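Local coordinates for acyl-CoA N-acyltransferases (NAT) superfamily protein (Arabidopsis thaliana, PDB 6TH0) that probably transfers the acetyl group of acetyl-CoA to the N-terminal methionine of transmembrane proteins and to protein lysines, as a NAA60-type GNAT acetyltransferase, at residues I71-E76 with E91-Y96; S77-L82 with G131-V136; R153-L158 with L173-I178; L100-T105 with K113-E118. All blocks are in the same frame, centred on the assembly; numbering follows the deposited sequence.

Contact 1: residues I71-E76 with E91-Y96; sequences IVLAKE and EGTLVY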
# COMPACT_ATOMS: atom_id res chain seq x y z
N ILE A 71 1.58 10.17 0.97
CA ILE A 71 0.77 11.07 1.76
C ILE A 71 0.04 12.02 0.82
O ILE A 71 0.63 12.55 -0.13
CB ILE A 71 1.65 11.82 2.77
CG1 ILE A 71 2.44 10.79 3.59
CG2 ILE A 71 0.80 12.67 3.68
CD1 ILE A 71 1.57 9.90 4.46
N VAL A 72 -1.24 12.25 1.10
CA VAL A 72 -2.15 13.01 0.24
C VAL A 72 -2.87 14.04 1.09
O VAL A 72 -3.41 13.69 2.15
CB VAL A 72 -3.18 12.06 -0.42
CG1 VAL A 72 -4.06 12.79 -1.39
CG2 VAL A 72 -2.46 10.89 -1.11
N LEU A 73 -2.90 15.29 0.65
CA LEU A 73 -3.74 16.27 1.32
C LEU A 73 -5.20 15.88 1.15
O LEU A 73 -5.66 15.59 0.04
CB LEU A 73 -3.50 17.67 0.76
CG LEU A 73 -2.19 18.34 1.17
CD1 LEU A 73 -1.99 19.64 0.42
CD2 LEU A 73 -2.24 18.63 2.67
N ALA A 74 -5.94 15.84 2.27
CA ALA A 74 -7.30 15.32 2.23
C ALA A 74 -8.14 16.01 1.16
O ALA A 74 -8.89 15.35 0.43
CB ALA A 74 -7.96 15.45 3.60
N LYS A 75 -8.05 17.34 1.07
CA LYS A 75 -8.91 18.06 0.13
C LYS A 75 -8.48 17.90 -1.32
O LYS A 75 -9.22 18.32 -2.22
CB LYS A 75 -8.99 19.54 0.49
CG LYS A 75 -9.98 19.81 1.61
CD LYS A 75 -10.80 21.08 1.38
CE LYS A 75 -11.91 21.24 2.42
NZ LYS A 75 -12.52 22.60 2.36
N GLU A 76 -7.30 17.33 -1.58
CA GLU A 76 -6.86 17.04 -2.93
C GLU A 76 -7.09 15.59 -3.32
O GLU A 76 -6.69 15.17 -4.42
CB GLU A 76 -5.38 17.41 -3.09
CG GLU A 76 -5.10 18.88 -2.76
CD GLU A 76 -3.65 19.28 -3.02
OE1 GLU A 76 -3.41 20.48 -3.26
OE2 GLU A 76 -2.77 18.40 -2.99
N GLU A 91 -7.26 20.93 7.42
CA GLU A 91 -7.64 20.08 6.30
C GLU A 91 -7.32 18.61 6.59
O GLU A 91 -8.16 17.73 6.38
CB GLU A 91 -6.93 20.55 5.03
CG GLU A 91 -7.56 20.03 3.77
CD GLU A 91 -6.66 20.22 2.56
OE1 GLU A 91 -6.15 21.35 2.35
OE2 GLU A 91 -6.46 19.22 1.84
N GLY A 92 -6.10 18.33 7.04
CA GLY A 92 -5.73 16.95 7.29
C GLY A 92 -5.20 16.24 6.05
O GLY A 92 -5.19 16.76 4.93
N THR A 93 -4.69 15.03 6.29
CA THR A 93 -4.09 14.20 5.26
C THR A 93 -4.72 12.82 5.24
O THR A 93 -5.52 12.44 6.10
CB THR A 93 -2.59 14.05 5.48
OG1 THR A 93 -2.37 13.60 6.83
CG2 THR A 93 -1.85 15.39 5.22
N LEU A 94 -4.31 12.06 4.24
CA LEU A 94 -4.68 10.68 4.04
C LEU A 94 -3.43 9.92 3.62
O LEU A 94 -2.51 10.51 3.05
CB LEU A 94 -5.76 10.54 2.97
CG LEU A 94 -7.13 11.09 3.31
CD1 LEU A 94 -7.95 11.27 2.05
CD2 LEU A 94 -7.82 10.13 4.26
N VAL A 95 -3.39 8.63 3.96
CA VAL A 95 -2.36 7.73 3.45
C VAL A 95 -2.97 6.91 2.33
O VAL A 95 -4.05 6.32 2.50
CB VAL A 95 -1.80 6.83 4.57
CG1 VAL A 95 -0.74 5.88 4.01
CG2 VAL A 95 -1.20 7.70 5.68
N TYR A 96 -2.31 6.90 1.17
CA TYR A 96 -2.76 6.16 -0.01
C TYR A 96 -1.82 4.98 -0.26
O TYR A 96 -0.65 5.18 -0.60
CB TYR A 96 -2.79 7.08 -1.24
CG TYR A 96 -3.28 6.43 -2.51
CD1 TYR A 96 -4.64 6.18 -2.71
CD2 TYR A 96 -2.39 6.08 -3.53
CE1 TYR A 96 -5.10 5.58 -3.87
CE2 TYR A 96 -2.84 5.47 -4.69
CZ TYR A 96 -4.19 5.23 -4.86
OH TYR A 96 -4.62 4.64 -6.03
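Two neighbouring antiparallel strands of the central GNAT sheet run together here, at the end where the first of them, 63-73, gives way to a 3-10 turn. Val-72 and Leu-94 form the hydrogen-bonded pair: Val-72 N donates to Leu-94 O at 2.9 Å, and Leu-94 N returns the bond to Val-72 O at 2.8 Å. Ile-71 and Val-95 make the next, non-hydrogen-bonded pair on one face of the sheet, where Ile-71 CD1 meets Val-95 CG2 at 3.7 Å. The CD1 end of Ile-71 leans in over its partner strand, and helix 111-123 covers Val-95 on that face through Val-119. Val-72 belongs to the other face, with CG2 lying 3.8 Å from CB of Tyr-96. The Tyr-96 side chain is swung to the side opposite its main-chain nitrogen (chi1 -178°), which carries the ring away from strand 63-73 and toward His-135. In the GNAT fold this second strand goes on, beyond Tyr-96, to the acetyl-CoA site. At the other end the strands part. Ala-74 N still reaches Gly-92 O at 2.9 Å. Gly-92 has a positive phi of 86°, readily adopted by glycine. Around this turn Lys-75 lies beside Glu-91, though the exact place of that carboxylate is doubtful, while the lysine ammonium makes a cation-pi contact with Tyr-85. Leu-73 diverges from Thr-93 toward solvent, although its CD2 still comes within 4.1 Å of Thr-93 CG2.

Contact 2: residues S77-L82 with G131-V136; sequences SEISDL and GVYLHV. With ACO (acetyl coenzyme *a), chain C.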
# COMPACT_ATOMS: atom_id res chain seq x y z
N SER A 77 -7.67 14.79 -2.42
CA SER A 77 -7.89 13.38 -2.68
C SER A 77 -9.24 13.19 -3.36
O SER A 77 -10.14 14.03 -3.24
CB SER A 77 -7.85 12.56 -1.39
OG SER A 77 -9.02 12.83 -0.62
N GLU A 78 -9.39 12.06 -4.04
CA GLU A 78 -10.66 11.78 -4.68
C GLU A 78 -11.77 11.40 -3.71
O GLU A 78 -12.92 11.32 -4.13
CB GLU A 78 -10.49 10.65 -5.69
CG GLU A 78 -10.25 9.31 -5.05
CD GLU A 78 -9.73 8.28 -6.04
OE1 GLU A 78 -8.57 8.43 -6.49
OE2 GLU A 78 -10.47 7.32 -6.34
N ILE A 79 -11.46 11.17 -2.43
CA ILE A 79 -12.48 10.82 -1.46
C ILE A 79 -12.80 12.00 -0.54
O ILE A 79 -13.43 11.82 0.50
CB ILE A 79 -12.09 9.58 -0.63
CG1 ILE A 79 -10.82 9.86 0.16
CG2 ILE A 79 -11.93 8.37 -1.53
CD1 ILE A 79 -10.41 8.73 1.05
N SER A 80 -12.39 13.20 -0.94
CA SER A 80 -12.72 14.38 -0.15
C SER A 80 -14.22 14.52 0.02
O SER A 80 -14.69 15.07 1.02
CB SER A 80 -12.13 15.63 -0.80
OG SER A 80 -12.29 16.75 0.04
N ASP A 81 -15.00 14.03 -0.95
CA ASP A 81 -16.45 14.10 -0.86
C ASP A 81 -16.99 13.24 0.27
O ASP A 81 -18.15 13.42 0.67
CB ASP A 81 -17.11 13.67 -2.17
CG ASP A 81 -16.78 12.23 -2.55
OD1 ASP A 81 -15.59 11.87 -2.60
OD2 ASP A 81 -17.73 11.45 -2.77
N LEU A 82 -16.20 12.30 0.78
CA LEU A 82 -16.69 11.37 1.79
C LEU A 82 -16.41 11.84 3.21
O LEU A 82 -16.89 11.21 4.16
CB LEU A 82 -16.03 10.00 1.59
CG LEU A 82 -16.18 9.29 0.25
CD1 LEU A 82 -15.40 8.00 0.31
CD2 LEU A 82 -17.65 9.03 -0.07
N GLY A 131 -7.07 8.69 7.69
CA GLY A 131 -7.23 7.28 7.38
C GLY A 131 -6.39 6.88 6.19
O GLY A 131 -5.44 7.56 5.81
N VAL A 132 -6.77 5.74 5.62
CA VAL A 132 -6.05 5.07 4.54
C VAL A 132 -7.03 4.77 3.42
O VAL A 132 -8.17 4.39 3.67
CB VAL A 132 -5.40 3.75 5.05
CG1 VAL A 132 -4.57 3.06 3.95
CG2 VAL A 132 -4.58 4.01 6.32
N TYR A 133 -6.59 4.95 2.17
CA TYR A 133 -7.39 4.53 1.02
C TYR A 133 -6.47 3.98 -0.06
O TYR A 133 -5.24 4.09 0.01
CB TYR A 133 -8.30 5.65 0.48
CG TYR A 133 -7.68 6.78 -0.32
CD1 TYR A 133 -6.84 7.74 0.28
CD2 TYR A 133 -7.97 6.94 -1.68
CE1 TYR A 133 -6.29 8.78 -0.48
CE2 TYR A 133 -7.43 7.98 -2.43
CZ TYR A 133 -6.59 8.90 -1.83
OH TYR A 133 -6.06 9.94 -2.59
N LEU A 134 -7.07 3.31 -1.03
CA LEU A 134 -6.34 2.66 -2.10
C LEU A 134 -7.34 2.21 -3.16
O LEU A 134 -8.56 2.26 -2.95
CB LEU A 134 -5.53 1.48 -1.57
CG LEU A 134 -6.44 0.33 -1.09
CD1 LEU A 134 -5.70 -0.96 -1.28
CD2 LEU A 134 -6.90 0.48 0.37
N HIS A 135 -6.80 1.72 -4.26
CA HIS A 135 -7.59 1.12 -5.32
C HIS A 135 -7.12 -0.31 -5.52
O HIS A 135 -5.92 -0.59 -5.49
CB HIS A 135 -7.49 1.91 -6.63
CG HIS A 135 -8.06 3.29 -6.55
ND1 HIS A 135 -7.33 4.39 -6.16
CD2 HIS A 135 -9.30 3.75 -6.84
CE1 HIS A 135 -8.10 5.46 -6.20
NE2 HIS A 135 -9.30 5.10 -6.61
N VAL A 136 -8.08 -1.21 -5.70
CA VAL A 136 -7.82 -2.62 -5.94
C VAL A 136 -8.33 -2.96 -7.33
O VAL A 136 -9.43 -2.54 -7.72
CB VAL A 136 -8.53 -3.48 -4.87
CG1 VAL A 136 -8.29 -4.95 -5.10
CG2 VAL A 136 -8.09 -3.05 -3.47
N1A ACO C . -3.18 -20.37 7.81
C2A ACO C . -3.94 -20.48 6.67
N3A ACO C . -4.44 -19.54 5.85
C4A ACO C . -4.11 -18.26 6.27
C5A ACO C . -3.32 -17.98 7.43
C6A ACO C . -2.88 -19.09 8.18
N6A ACO C . -2.12 -18.89 9.31
N7A ACO C . -3.14 -16.61 7.61
C8A ACO C . -3.81 -16.06 6.57
N9A ACO C . -4.41 -17.01 5.74
C1B ACO C . -5.21 -16.78 4.54
C2B ACO C . -6.17 -15.50 4.64
O2B ACO C . -7.31 -15.84 5.31
C3B ACO C . -6.41 -15.44 3.06
O3B ACO C . -7.21 -16.48 2.79
P3B ACO C . -8.35 -16.17 1.38
O7A ACO C . -7.29 -16.26 0.31
O8A ACO C . -9.35 -17.31 1.46
O9A ACO C . -8.81 -14.77 1.71
C4B ACO C . -4.96 -15.65 2.50
O4B ACO C . -4.29 -16.57 3.42
C5B ACO C . -4.21 -14.32 2.33
O5B ACO C . -4.20 -13.58 3.51
P1A ACO C . -2.66 -13.04 3.79
O1A ACO C . -1.76 -14.20 3.96
O2A ACO C . -2.75 -11.96 4.82
O3A ACO C . -2.07 -12.23 2.42
P2A ACO C . -0.80 -12.88 1.72
O4A ACO C . 0.46 -12.63 2.48
O5A ACO C . -1.05 -14.23 1.11
O6A ACO C . -0.55 -11.86 0.34
CBP ACO C . -1.45 -10.63 -1.52
CCP ACO C . -1.76 -11.42 -0.18
CDP ACO C . -0.71 -9.37 -1.14
CEP ACO C . -2.76 -10.29 -2.25
CAP ACO C . -0.57 -11.59 -2.36
OAP ACO C . -1.34 -12.67 -2.88
C9P ACO C . 0.12 -10.93 -3.55
O9P ACO C . 1.26 -10.51 -3.44
N8P ACO C . -0.54 -10.89 -4.76
C7P ACO C . 0.08 -10.27 -5.98
C6P ACO C . 0.25 -8.79 -5.79
C5P ACO C . -1.12 -8.21 -5.66
O5P ACO C . -2.10 -8.61 -6.27
N4P ACO C . -1.25 -7.16 -4.78
C3P ACO C . -2.61 -6.62 -4.65
C2P ACO C . -2.53 -5.18 -4.30
S1P ACO C . -4.28 -4.55 -4.17
C ACO C . -4.45 -4.08 -5.89
O ACO C . -5.12 -4.70 -6.68
CH3 ACO C . -3.69 -2.94 -6.34
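A very short hydrogen bond marks this contact: His-135 NE2 gives its proton to Glu-78 OE2 at 2.5 Å. The carboxylate oxygen lies almost in the imidazole plane, at the ring's edge, yet the nitrogen meets OE2 on its syn side 33° out of the carboxylate plane, and the N-H...O angle of 137° is well bent. The two flat groups are turned 45° against each other. Tyr-96 OH bonds to His-135 ND1, so both ring nitrogens are engaged and the rotation of the imidazole is fixed; Phe-161 stacks on the ring. Two residues earlier in strand 129-137, Tyr-133 rises from the sheet to the same loop. Ile-79 CD1 lies over one face of its ring, 4.0 Å from the ring centroid, and comes 3.6 Å from Tyr-133 CG. CG1 of Ile-79 sits between the backbone N and the carbonyl carbon, which sends CD1 down onto the tyrosine. At the phenol end Ser-77 CB is 3.4 Å from Tyr-133 OH. A type I turn, Ser-77 to Ser-80, brings these loop side chains together above the strand. Beyond His-135 the strand reaches the cofactor: His-135 O is 3.3 Å from the acetyl methyl CH3, and Val-136 CA is 3.5 Å from the acetyl oxygen O. Strand 129-137 thus supplies His-135 and Val-136 to the acetyl-CoA pocket of this GNAT domain, with loop 77-82 behind it as a second shell.

Contact 3: residues R153-L158 with L173-I178; sequences RCVRRL and LFVYFI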
# COMPACT_ATOMS: atom_id res chain seq x y z
N ARG A 153 -13.73 -0.28 3.87
CA ARG A 153 -15.04 -0.22 3.22
C ARG A 153 -14.82 -0.12 1.71
O ARG A 153 -14.03 0.70 1.25
CB ARG A 153 -15.83 0.99 3.71
CG ARG A 153 -16.74 0.71 4.86
CD ARG A 153 -15.95 0.35 6.09
NE ARG A 153 -16.83 0.31 7.26
CZ ARG A 153 -16.43 0.04 8.50
NH1 ARG A 153 -15.16 -0.22 8.74
NH2 ARG A 153 -17.32 0.04 9.49
N CYS A 154 -15.55 -0.94 0.95
CA CYS A 154 -15.54 -0.87 -0.51
C CYS A 154 -16.54 0.20 -0.93
O CYS A 154 -17.75 0.08 -0.65
CB CYS A 154 -15.91 -2.23 -1.12
SG CYS A 154 -15.64 -2.21 -2.92
N VAL A 155 -16.04 1.30 -1.49
CA VAL A 155 -16.87 2.48 -1.73
C VAL A 155 -17.57 2.44 -3.09
O VAL A 155 -18.80 2.59 -3.16
CB VAL A 155 -16.03 3.76 -1.61
CG1 VAL A 155 -16.87 4.99 -1.91
CG2 VAL A 155 -15.39 3.83 -0.24
N ARG A 156 -16.81 2.29 -4.17
CA ARG A 156 -17.38 2.42 -5.50
C ARG A 156 -16.42 1.84 -6.52
O ARG A 156 -15.24 1.63 -6.25
CB ARG A 156 -17.70 3.89 -5.83
CG ARG A 156 -16.50 4.84 -5.70
CD ARG A 156 -17.05 6.26 -5.48
NE ARG A 156 -15.99 7.18 -5.09
CZ ARG A 156 -16.20 8.31 -4.42
NH1 ARG A 156 -17.43 8.66 -4.07
NH2 ARG A 156 -15.18 9.10 -4.11
N ARG A 157 -16.94 1.61 -7.72
CA ARG A 157 -16.17 1.08 -8.84
C ARG A 157 -15.76 2.21 -9.78
O ARG A 157 -16.60 3.04 -10.16
CB ARG A 157 -16.98 0.04 -9.60
CG ARG A 157 -16.21 -0.69 -10.69
CD ARG A 157 -17.13 -1.64 -11.43
NE ARG A 157 -16.38 -2.49 -12.34
CZ ARG A 157 -16.03 -3.74 -12.07
NH1 ARG A 157 -15.35 -4.44 -12.95
NH2 ARG A 157 -16.37 -4.29 -10.91
N LEU A 158 -14.47 2.25 -10.14
CA LEU A 158 -13.95 3.21 -11.11
C LEU A 158 -13.65 2.48 -12.42
O LEU A 158 -12.83 1.56 -12.44
CB LEU A 158 -12.68 3.89 -10.58
CG LEU A 158 -12.94 4.86 -9.42
CD1 LEU A 158 -13.40 4.12 -8.17
CD2 LEU A 158 -11.73 5.74 -9.14
N LEU A 173 -12.46 1.38 -5.18
CA LEU A 173 -11.93 2.27 -4.15
C LEU A 173 -12.22 1.68 -2.77
O LEU A 173 -13.36 1.33 -2.48
CB LEU A 173 -12.58 3.64 -4.27
CG LEU A 173 -12.39 4.58 -3.07
CD1 LEU A 173 -10.93 5.00 -2.99
CD2 LEU A 173 -13.32 5.80 -3.12
N PHE A 174 -11.18 1.54 -1.93
CA PHE A 174 -11.35 1.05 -0.56
C PHE A 174 -10.86 2.12 0.40
O PHE A 174 -9.84 2.74 0.14
CB PHE A 174 -10.57 -0.25 -0.27
CG PHE A 174 -11.28 -1.51 -0.64
CD1 PHE A 174 -12.04 -2.19 0.30
CD2 PHE A 174 -11.16 -2.04 -1.92
CE1 PHE A 174 -12.69 -3.39 -0.05
CE2 PHE A 174 -11.80 -3.21 -2.27
CZ PHE A 174 -12.55 -3.89 -1.33
N VAL A 175 -11.59 2.35 1.49
CA VAL A 175 -11.22 3.38 2.46
C VAL A 175 -11.30 2.81 3.87
O VAL A 175 -12.14 1.96 4.16
CB VAL A 175 -12.09 4.65 2.35
CG1 VAL A 175 -12.03 5.21 0.94
CG2 VAL A 175 -13.52 4.37 2.76
N TYR A 176 -10.35 3.21 4.72
CA TYR A 176 -10.44 2.99 6.16
C TYR A 176 -10.28 4.34 6.85
O TYR A 176 -9.17 4.87 6.93
CB TYR A 176 -9.37 2.02 6.65
CG TYR A 176 -9.49 1.70 8.12
CD1 TYR A 176 -10.40 0.75 8.57
CD2 TYR A 176 -8.72 2.34 9.06
CE1 TYR A 176 -10.53 0.45 9.91
CE2 TYR A 176 -8.83 2.06 10.41
CZ TYR A 176 -9.74 1.11 10.83
OH TYR A 176 -9.85 0.83 12.17
N PHE A 177 -11.38 4.85 7.41
CA PHE A 177 -11.33 6.12 8.13
C PHE A 177 -11.08 5.86 9.61
O PHE A 177 -11.70 4.99 10.21
CB PHE A 177 -12.61 6.94 7.94
CG PHE A 177 -12.72 7.58 6.59
CD1 PHE A 177 -12.00 8.74 6.30
CD2 PHE A 177 -13.58 7.08 5.62
CE1 PHE A 177 -12.09 9.36 5.06
CE2 PHE A 177 -13.67 7.69 4.36
CZ PHE A 177 -12.91 8.84 4.08
N ILE A 178 -10.19 6.67 10.20
CA ILE A 178 -9.86 6.50 11.61
C ILE A 178 -11.06 6.84 12.48
O ILE A 178 -11.27 6.22 13.53
CB ILE A 178 -8.65 7.38 11.99
CG1 ILE A 178 -7.39 6.95 11.23
CG2 ILE A 178 -8.42 7.33 13.50
CD1 ILE A 178 -7.08 5.46 11.31
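Arg-153 and Val-175 pair at one end of the beta hairpin formed by strands 153-164 and 167-177, the last two strands of the GNAT sheet. Arg-153 N donates to Val-175 O at 2.8 Å and Val-175 N to Arg-153 O at 3.0 Å. Past them the regular register slips: Leu-173 O takes a hydrogen bond from Val-155 N at 2.9 Å, while Leu-173 N gives its proton to Arg-156 O. Leu-173 thus stands opposite both Val-155 and Arg-156, a classic beta bulge, with Val-155 at phi -88°, psi -55°. The tight side is apolar. Leu-173, on the face packed against Tyr-133 and Ile-79, lies beside Val-155, pointing the same way, with CD2 3.7 Å from Val-155 CB. Val-155 CG2 also meets Val-175 CG2 at 3.6 Å, the two side chains crossing at about a right angle. Leu-158 CD1 closes over Leu-173 CB from the far end. The looser, solvent side is that of the exposed Arg-153, which extends past its partner to Ser-151, and of the partly exposed Arg-156, whose guanidinium brushes Leu-173 CD2 but is drawn off to a salt bridge with Asp-81. On the opposite face of the sheet exposed Cys-154 covers the buried Phe-174 ring. Its SG, trans to the amide nitrogen across the first side-chain bond (chi1 -171°), stands 4.2 Å from the ring centroid over the same face that CB touches.

Contact 4: residues L100-T105 with K113-E118; sequences LGVVET and KALINE. With ACO (acetyl coenzyme *a), chain C.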
# COMPACT_ATOMS: atom_id res chain seq x y z
N LEU A 100 1.41 -3.38 -2.88
CA LEU A 100 1.45 -4.37 -1.81
C LEU A 100 1.71 -5.71 -2.48
O LEU A 100 1.10 -5.97 -3.51
CB LEU A 100 0.12 -4.40 -1.04
CG LEU A 100 -0.13 -5.59 -0.13
CD1 LEU A 100 0.69 -5.45 1.14
CD2 LEU A 100 -1.62 -5.68 0.20
N GLY A 101 2.63 -6.50 -1.94
CA GLY A 101 2.91 -7.81 -2.51
C GLY A 101 3.66 -8.68 -1.53
O GLY A 101 4.42 -8.18 -0.69
N VAL A 102 3.47 -9.99 -1.65
CA VAL A 102 4.20 -11.00 -0.88
C VAL A 102 4.68 -12.05 -1.88
O VAL A 102 3.95 -12.41 -2.81
CB VAL A 102 3.31 -11.62 0.22
CG1 VAL A 102 4.04 -12.70 0.97
CG2 VAL A 102 2.79 -10.53 1.21
N VAL A 103 5.93 -12.51 -1.74
CA VAL A 103 6.40 -13.51 -2.70
C VAL A 103 5.57 -14.78 -2.56
O VAL A 103 5.16 -15.18 -1.46
CB VAL A 103 7.91 -13.83 -2.60
CG1 VAL A 103 8.79 -12.56 -2.69
CG2 VAL A 103 8.22 -14.65 -1.37
N GLU A 104 5.36 -15.45 -3.69
CA GLU A 104 4.39 -16.54 -3.78
C GLU A 104 4.57 -17.57 -2.67
O GLU A 104 3.61 -17.98 -2.01
CB GLU A 104 4.50 -17.14 -5.19
CG GLU A 104 3.22 -17.72 -5.75
CD GLU A 104 3.24 -17.84 -7.27
OE1 GLU A 104 4.18 -17.32 -7.92
OE2 GLU A 104 2.28 -18.41 -7.83
N THR A 105 5.81 -17.99 -2.41
CA THR A 105 6.01 -19.04 -1.41
C THR A 105 5.81 -18.58 0.02
O THR A 105 5.85 -19.41 0.93
CB THR A 105 7.41 -19.64 -1.57
OG1 THR A 105 8.40 -18.61 -1.52
CG2 THR A 105 7.51 -20.38 -2.91
N LYS A 113 -1.61 -8.98 5.49
CA LYS A 113 -2.41 -8.37 6.54
C LYS A 113 -1.54 -7.55 7.48
O LYS A 113 -1.90 -6.44 7.88
CB LYS A 113 -3.17 -9.46 7.29
CG LYS A 113 -4.05 -8.94 8.41
CD LYS A 113 -4.86 -10.08 9.02
CE LYS A 113 -6.01 -9.56 9.88
NZ LYS A 113 -5.53 -8.85 11.09
N ALA A 114 -0.39 -8.11 7.89
CA ALA A 114 0.49 -7.38 8.79
C ALA A 114 1.06 -6.13 8.12
O ALA A 114 1.19 -5.08 8.76
CB ALA A 114 1.62 -8.28 9.29
N LEU A 115 1.38 -6.22 6.84
CA LEU A 115 1.90 -5.05 6.13
C LEU A 115 0.87 -3.93 6.11
O LEU A 115 1.18 -2.77 6.41
CB LEU A 115 2.32 -5.44 4.71
CG LEU A 115 3.64 -6.22 4.59
CD1 LEU A 115 3.77 -6.87 3.22
CD2 LEU A 115 4.87 -5.34 4.87
N ILE A 116 -0.38 -4.25 5.77
CA ILE A 116 -1.44 -3.24 5.81
C ILE A 116 -1.58 -2.68 7.22
O ILE A 116 -1.72 -1.47 7.41
CB ILE A 116 -2.76 -3.85 5.31
CG1 ILE A 116 -2.63 -4.25 3.84
CG2 ILE A 116 -3.89 -2.86 5.50
CD1 ILE A 116 -3.77 -5.21 3.41
N ASN A 117 -1.52 -3.56 8.23
CA ASN A 117 -1.60 -3.10 9.61
C ASN A 117 -0.56 -2.03 9.90
O ASN A 117 -0.84 -1.03 10.59
CB ASN A 117 -1.44 -4.30 10.54
CG ASN A 117 -1.67 -3.95 11.98
OD1 ASN A 117 -2.62 -3.24 12.31
ND2 ASN A 117 -0.81 -4.45 12.86
N GLU A 118 0.66 -2.21 9.38
CA GLU A 118 1.70 -1.19 9.56
C GLU A 118 1.26 0.15 9.00
O GLU A 118 1.50 1.20 9.62
CB GLU A 118 3.00 -1.64 8.88
CG GLU A 118 3.63 -2.87 9.51
CD GLU A 118 4.07 -2.63 10.94
OE1 GLU A 118 4.36 -1.47 11.27
OE2 GLU A 118 4.11 -3.60 11.73
N1A ACO C . -3.18 -20.37 7.81
C2A ACO C . -3.94 -20.48 6.67
N3A ACO C . -4.44 -19.54 5.85
C4A ACO C . -4.11 -18.26 6.27
C5A ACO C . -3.32 -17.98 7.43
C6A ACO C . -2.88 -19.09 8.18
N6A ACO C . -2.12 -18.89 9.31
N7A ACO C . -3.14 -16.61 7.61
C8A ACO C . -3.81 -16.06 6.57
N9A ACO C . -4.41 -17.01 5.74
C1B ACO C . -5.21 -16.78 4.54
C2B ACO C . -6.17 -15.50 4.64
O2B ACO C . -7.31 -15.84 5.31
C3B ACO C . -6.41 -15.44 3.06
O3B ACO C . -7.21 -16.48 2.79
P3B ACO C . -8.35 -16.17 1.38
O7A ACO C . -7.29 -16.26 0.31
O8A ACO C . -9.35 -17.31 1.46
O9A ACO C . -8.81 -14.77 1.71
C4B ACO C . -4.96 -15.65 2.50
O4B ACO C . -4.29 -16.57 3.42
C5B ACO C . -4.21 -14.32 2.33
O5B ACO C . -4.20 -13.58 3.51
P1A ACO C . -2.66 -13.04 3.79
O1A ACO C . -1.76 -14.20 3.96
O2A ACO C . -2.75 -11.96 4.82
O3A ACO C . -2.07 -12.23 2.42
P2A ACO C . -0.80 -12.88 1.72
O4A ACO C . 0.46 -12.63 2.48
O5A ACO C . -1.05 -14.23 1.11
O6A ACO C . -0.55 -11.86 0.34
CBP ACO C . -1.45 -10.63 -1.52
CCP ACO C . -1.76 -11.42 -0.18
CDP ACO C . -0.71 -9.37 -1.14
CEP ACO C . -2.76 -10.29 -2.25
CAP ACO C . -0.57 -11.59 -2.36
OAP ACO C . -1.34 -12.67 -2.88
C9P ACO C . 0.12 -10.93 -3.55
O9P ACO C . 1.26 -10.51 -3.44
N8P ACO C . -0.54 -10.89 -4.76
C7P ACO C . 0.08 -10.27 -5.98
C6P ACO C . 0.25 -8.79 -5.79
C5P ACO C . -1.12 -8.21 -5.66
O5P ACO C . -2.10 -8.61 -6.27
N4P ACO C . -1.25 -7.16 -4.78
C3P ACO C . -2.61 -6.62 -4.65
C2P ACO C . -2.53 -5.18 -4.30
S1P ACO C . -4.28 -4.55 -4.17
C ACO C . -4.45 -4.08 -5.89
O ACO C . -5.12 -4.70 -6.68
CH3 ACO C . -3.69 -2.94 -6.34
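This is a buried apolar strand-to-helix contact inside the beta-alpha-beta unit of strand 93-102, helix 111-123 and strand 129-137, and it closes one wall of the cofactor site. The short axes of strand 100-102 and helix 113-118 pass 9.4 Å apart, and their chain directions run at 147° to each other. Leu-100 does most of the packing, with its two methyl groups divided between two helix residues. Its CG is anti to the backbone N (chi1 165°); CD1 then lies 3.9 Å from Leu-115 CB, and CD2 is 3.9 Å from Ile-116 CD1. Leu-100 and Leu-115 meet at a slant, whereas Ile-116 comes in at about a right angle. Val-102 adds a more distant touch, its CG2 4.3 Å from Leu-115 CD1. Leu-146 and Tyr-147 of helix 141-149 cover both Leu-100 and Ile-116, and Val-67 of the neighbouring strand backs Leu-100 and Leu-115. The backbone of the strand is turned to acetyl-CoA. Leu-100 O accepts a hydrogen bond from pantetheine N4P at 2.9 Å, and Val-102 N donates to the O9P carbonyl at 2.9 Å; both bonds are nearly straight, and they hold the pantetheine arm alongside the strand as an added strand would lie. Leu-100 CD2 also comes 4.0 Å from the CDP methyl. From the helix, Lys-113 N donates to pyrophosphate oxygen O2A at 3.3 Å, and Lys-108 N and Gly-110 N also bond to the cofactor. A strand gripping pantetheine, with the start of the next helix turned to the pyrophosphate, is the signature of the GNAT acetyl-CoA site.

How the contacts relate
From the N terminus, strand 63-73 enters contact 1, which closes the loop back onto strand 93-102; the intervening loop carries residues 77-82, the first half of contact 2. Contacts 1 and 2 therefore cross, and they meet through Tyr-96 with His-135 and the pairing of strands 93-102 and 129-137. Strand 93-102 runs on into contact 4, whose short connection to helix 111-123 is nested within the long loop closed by contact 2. Contact 3 follows in series as the terminal hairpin, its strand 167-177 bonded to strand 129-137. Contacts 2 and 4 lie on opposite sides of the chain's centre, yet both touch acetyl-CoA.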